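Local coordinates for multisubunit Na+/H+ antiporter, G subunit (Anoxybacillus flavithermus, PDB 6Z16), which is the G subunit of a multisubunit membrane complex that probably exchanges sodium ions for protons across the membrane, at residues 48-60 with 74-86. Sequence-based numbering, arbitrary orientation.
Sequences TTLGIMCILLGAF and LLLGIVFIFMTSP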
loop_
_atom_site.group_PDB
_atom_site.type_symbol
_atom_site.label_atom_id
_atom_site.label_comp_id
_atom_site.label_asym_id
_atom_site.label_seq_id
_atom_site.Cartn_x
_atom_site.Cartn_y
_atom_site.Cartn_z
ATOM N N THR G 48 -6.401 11.995 36.245
ATOM C CA THR G 48 -5.766 12.973 35.374
ATOM C C THR G 48 -5.433 12.381 34.011
ATOM O O THR G 48 -5.370 13.149 33.046
ATOM C CB THR G 48 -4.517 13.608 36.015
ATOM O OG1 THR G 48 -4.328 14.907 35.447
ATOM C CG2 THR G 48 -3.242 12.833 35.711
ATOM N N THR G 49 -5.325 11.043 33.889
ATOM C CA THR G 49 -5.176 10.432 32.571
ATOM C C THR G 49 -6.417 10.661 31.710
ATOM O O THR G 49 -6.320 11.154 30.573
ATOM C CB THR G 49 -4.887 8.941 32.734
ATOM O OG1 THR G 49 -3.680 8.767 33.486
ATOM C CG2 THR G 49 -4.722 8.277 31.397
ATOM N N LEU G 50 -7.603 10.354 32.255
ATOM C CA LEU G 50 -8.811 10.579 31.463
ATOM C C LEU G 50 -9.103 12.068 31.272
ATOM O O LEU G 50 -9.594 12.461 30.205
ATOM C CB LEU G 50 -10.007 9.856 32.081
ATOM C CG LEU G 50 -11.339 9.985 31.331
ATOM C CD1 LEU G 50 -11.207 9.485 29.904
ATOM C CD2 LEU G 50 -12.449 9.250 32.038
ATOM N N GLY G 51 -8.739 12.913 32.244
ATOM C CA GLY G 51 -8.941 14.344 32.079
ATOM C C GLY G 51 -8.108 14.940 30.960
ATOM O O GLY G 51 -8.619 15.705 30.132
ATOM N N ILE G 52 -6.826 14.566 30.890
ATOM C CA ILE G 52 -5.981 15.119 29.838
ATOM C C ILE G 52 -6.362 14.552 28.472
ATOM O O ILE G 52 -6.293 15.273 27.465
ATOM C CB ILE G 52 -4.488 14.920 30.175
ATOM C CG1 ILE G 52 -3.606 15.690 29.205
ATOM C CG2 ILE G 52 -4.076 13.491 30.105
ATOM C CD1 ILE G 52 -3.866 17.120 29.230
ATOM N N MET G 53 -6.843 13.298 28.405
ATOM C CA MET G 53 -7.281 12.807 27.104
ATOM C C MET G 53 -8.568 13.477 26.645
ATOM O O MET G 53 -8.728 13.725 25.448
ATOM C CB MET G 53 -7.437 11.296 27.116
ATOM C CG MET G 53 -6.113 10.586 27.147
ATOM S SD MET G 53 -6.320 8.823 26.917
ATOM C CE MET G 53 -7.005 8.411 28.499
ATOM N N CYS G 54 -9.464 13.824 27.574
ATOM C CA CYS G 54 -10.663 14.563 27.188
ATOM C C CYS G 54 -10.324 15.972 26.707
ATOM O O CYS G 54 -10.911 16.452 25.726
ATOM C CB CYS G 54 -11.648 14.611 28.353
ATOM S SG CYS G 54 -12.410 13.026 28.766
ATOM N N ILE G 55 -9.356 16.630 27.356
ATOM C CA ILE G 55 -8.933 17.965 26.922
ATOM C C ILE G 55 -8.285 17.912 25.539
ATOM O O ILE G 55 -8.569 18.750 24.668
ATOM C CB ILE G 55 -7.991 18.593 27.968
ATOM C CG1 ILE G 55 -8.731 18.846 29.275
ATOM C CG2 ILE G 55 -7.423 19.908 27.483
ATOM C CD1 ILE G 55 -7.814 19.159 30.428
ATOM N N LEU G 56 -7.435 16.905 25.298
ATOM C CA LEU G 56 -6.756 16.809 24.009
ATOM C C LEU G 56 -7.712 16.410 22.892
ATOM O O LEU G 56 -7.560 16.873 21.758
ATOM C CB LEU G 56 -5.593 15.826 24.091
ATOM C CG LEU G 56 -4.408 16.233 24.961
ATOM C CD1 LEU G 56 -3.381 15.121 25.018
ATOM C CD2 LEU G 56 -3.799 17.519 24.461
ATOM N N LEU G 57 -8.705 15.559 23.191
ATOM C CA LEU G 57 -9.755 15.266 22.218
ATOM C C LEU G 57 -10.567 16.505 21.878
ATOM O O LEU G 57 -10.931 16.710 20.715
ATOM C CB LEU G 57 -10.679 14.166 22.737
ATOM C CG LEU G 57 -10.244 12.704 22.696
ATOM C CD1 LEU G 57 -11.225 11.857 23.473
ATOM C CD2 LEU G 57 -10.184 12.236 21.258
ATOM N N GLY G 58 -10.844 17.352 22.875
ATOM C CA GLY G 58 -11.554 18.591 22.597
ATOM C C GLY G 58 -10.766 19.541 21.715
ATOM O O GLY G 58 -11.316 20.137 20.784
ATOM N N ALA G 59 -9.461 19.672 21.978
ATOM C CA ALA G 59 -8.620 20.547 21.159
ATOM C C ALA G 59 -8.460 20.007 19.741
ATOM O O ALA G 59 -8.490 20.776 18.763
ATOM C CB ALA G 59 -7.256 20.729 21.818
ATOM N N PHE G 60 -8.298 18.683 19.628
ATOM C CA PHE G 60 -8.241 17.993 18.344
ATOM C C PHE G 60 -9.491 18.242 17.512
ATOM O O PHE G 60 -9.402 18.622 16.338
ATOM C CB PHE G 60 -8.037 16.502 18.601
ATOM C CG PHE G 60 -8.142 15.658 17.383
ATOM C CD1 PHE G 60 -7.144 15.671 16.430
ATOM C CD2 PHE G 60 -9.239 14.834 17.198
ATOM C CE1 PHE G 60 -7.248 14.894 15.301
ATOM C CE2 PHE G 60 -9.350 14.050 16.075
ATOM C CZ PHE G 60 -8.354 14.078 15.124
ATOM N N LEU G 74 -1.855 15.423 18.083
ATOM C CA LEU G 74 -2.734 15.295 19.240
ATOM C C LEU G 74 -3.189 13.862 19.446
ATOM O O LEU G 74 -3.270 13.395 20.585
ATOM C CB LEU G 74 -3.934 16.215 19.076
ATOM C CG LEU G 74 -3.555 17.670 19.286
ATOM C CD1 LEU G 74 -4.652 18.606 18.847
ATOM C CD2 LEU G 74 -3.273 17.853 20.758
ATOM N N LEU G 75 -3.482 13.145 18.360
ATOM C CA LEU G 75 -3.900 11.753 18.483
ATOM C C LEU G 75 -2.760 10.883 18.987
ATOM O O LEU G 75 -2.969 9.999 19.833
ATOM C CB LEU G 75 -4.398 11.240 17.140
ATOM C CG LEU G 75 -5.618 11.954 16.573
ATOM C CD1 LEU G 75 -5.950 11.388 15.213
ATOM C CD2 LEU G 75 -6.800 11.843 17.517
ATOM N N LEU G 76 -1.544 11.144 18.507
ATOM C CA LEU G 76 -0.412 10.383 19.016
ATOM C C LEU G 76 -0.091 10.761 20.454
ATOM O O LEU G 76 0.358 9.907 21.229
ATOM C CB LEU G 76 0.812 10.554 18.118
ATOM C CG LEU G 76 0.900 9.533 16.973
ATOM C CD1 LEU G 76 0.791 8.120 17.534
ATOM C CD2 LEU G 76 -0.103 9.740 15.840
ATOM N N GLY G 77 -0.382 12.004 20.845
ATOM C CA GLY G 77 -0.259 12.381 22.242
ATOM C C GLY G 77 -1.253 11.668 23.137
ATOM O O GLY G 77 -0.906 11.242 24.239
ATOM N N ILE G 78 -2.499 11.529 22.672
ATOM C CA ILE G 78 -3.527 10.813 23.430
ATOM C C ILE G 78 -3.138 9.352 23.621
ATOM O O ILE G 78 -3.215 8.812 24.735
ATOM C CB ILE G 78 -4.890 10.948 22.730
ATOM C CG1 ILE G 78 -5.379 12.386 22.808
ATOM C CG2 ILE G 78 -5.919 10.042 23.356
ATOM C CD1 ILE G 78 -6.535 12.676 21.907
ATOM N N VAL G 79 -2.672 8.706 22.544
ATOM C CA VAL G 79 -2.253 7.306 22.631
ATOM C C VAL G 79 -1.033 7.158 23.540
ATOM O O VAL G 79 -0.952 6.218 24.346
ATOM C CB VAL G 79 -1.999 6.744 21.219
ATOM C CG1 VAL G 79 -1.435 5.331 21.272
ATOM C CG2 VAL G 79 -3.284 6.756 20.414
ATOM N N PHE G 80 -0.115 8.130 23.494
ATOM C CA PHE G 80 1.078 8.061 24.330
ATOM C C PHE G 80 0.749 8.227 25.810
ATOM O O PHE G 80 1.287 7.495 26.650
ATOM C CB PHE G 80 2.094 9.120 23.901
ATOM C CG PHE G 80 3.377 9.036 24.658
ATOM C CD1 PHE G 80 4.315 8.081 24.327
ATOM C CD2 PHE G 80 3.627 9.869 25.737
ATOM C CE1 PHE G 80 5.482 7.977 25.031
ATOM C CE2 PHE G 80 4.788 9.751 26.457
ATOM C CZ PHE G 80 5.723 8.806 26.097
ATOM N N ILE G 81 -0.099 9.202 26.151
ATOM C CA ILE G 81 -0.435 9.445 27.552
ATOM C C ILE G 81 -1.216 8.271 28.124
ATOM O O ILE G 81 -0.954 7.829 29.255
ATOM C CB ILE G 81 -1.203 10.772 27.703
ATOM C CG1 ILE G 81 -0.328 11.960 27.311
ATOM C CG2 ILE G 81 -1.658 10.961 29.120
ATOM C CD1 ILE G 81 0.917 12.110 28.142
ATOM N N PHE G 82 -2.146 7.718 27.327
ATOM C CA PHE G 82 -2.868 6.507 27.710
ATOM C C PHE G 82 -1.922 5.339 27.950
ATOM O O PHE G 82 -2.135 4.540 28.868
ATOM C CB PHE G 82 -3.872 6.150 26.617
ATOM C CG PHE G 82 -4.721 4.953 26.932
ATOM C CD1 PHE G 82 -5.800 5.060 27.789
ATOM C CD2 PHE G 82 -4.445 3.720 26.359
ATOM C CE1 PHE G 82 -6.590 3.965 28.071
ATOM C CE2 PHE G 82 -5.227 2.620 26.642
ATOM C CZ PHE G 82 -6.302 2.744 27.499
ATOM N N MET G 83 -0.864 5.231 27.148
ATOM C CA MET G 83 0.078 4.135 27.334
ATOM C C MET G 83 0.979 4.351 28.547
ATOM O O MET G 83 1.370 3.379 29.202
ATOM C CB MET G 83 0.915 3.967 26.066
ATOM C CG MET G 83 1.792 2.730 26.023
ATOM S SD MET G 83 0.819 1.218 26.044
ATOM C CE MET G 83 0.069 1.269 24.422
ATOM N N THR G 84 1.304 5.603 28.877
ATOM C CA THR G 84 2.433 5.859 29.762
ATOM C C THR G 84 2.104 6.360 31.163
ATOM O O THR G 84 2.946 6.204 32.051
ATOM C CB THR G 84 3.393 6.858 29.106
ATOM O OG1 THR G 84 2.672 8.031 28.713
ATOM C CG2 THR G 84 4.055 6.225 27.908
ATOM N N SER G 85 0.946 6.970 31.401
ATOM C CA SER G 85 0.751 7.426 32.782
ATOM C C SER G 85 0.405 6.339 33.821
ATOM O O SER G 85 0.897 6.445 34.960
ATOM C CB SER G 85 -0.266 8.577 32.820
ATOM O OG SER G 85 -1.546 8.227 32.353
ATOM N N PRO G 86 -0.385 5.285 33.529
ATOM C CA PRO G 86 -0.558 4.250 34.561
ATOM C C PRO G 86 0.679 3.409 34.816
ATOM O O PRO G 86 0.851 2.932 35.943
ATOM C CB PRO G 86 -1.708 3.393 34.018
ATOM C CG PRO G 86 -2.417 4.256 33.111
ATOM C CD PRO G 86 -1.370 5.057 32.453
#
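I78 reaches from helix 72-98 into three side chains of the antiparallel helix 37-66, and its branches can be followed one by one. From CB, the CG2 methyl lies anti to the backbone N and meets M53, 3.8 Å from its SD. The other branch, CG1, runs alongside L56 in the opposite sense, 3.7 Å from L56 CB, and its tip, CD1, ends against L57 CD2.

M53 is bent at its last torsion (chi3 -73°), which carries M53 CE to the edge of the F82 ring, 3.6 Å from F82 CD1, while SD sits obliquely to that ring in a Met-aromatic contact.

Toward the end of 48-60, F60 lays its ring across L75: CD2 of L75 stands over the ring centre, 3.6 Å from the centroid and 10° off the normal, a CH-pi contact. L74 fills the other part of this end, its CD1 against F60 CA and its CD2 against L56 CD2. A serine in place of F60 would probably leave the L75 methyls without their aromatic partner and open a gap over L75.

At the far end the contact turns polar. S85 OG lies within hydrogen-bonding reach of both T49 OG1 and I81 O, and which of them takes its proton is not settled; T49 OG1 is hydrogen-bonded to S45 O one turn earlier.

Helix 11-33 packs against helix 37-66, completing a three-helix subunit, and neighbouring subunits cover further sides, I52 and F80 touching the same one. The axes of 48-60 and 74-86 come within 9.6 Å, at 170°: an antiparallel helical hairpin, both helices predicted to span the membrane.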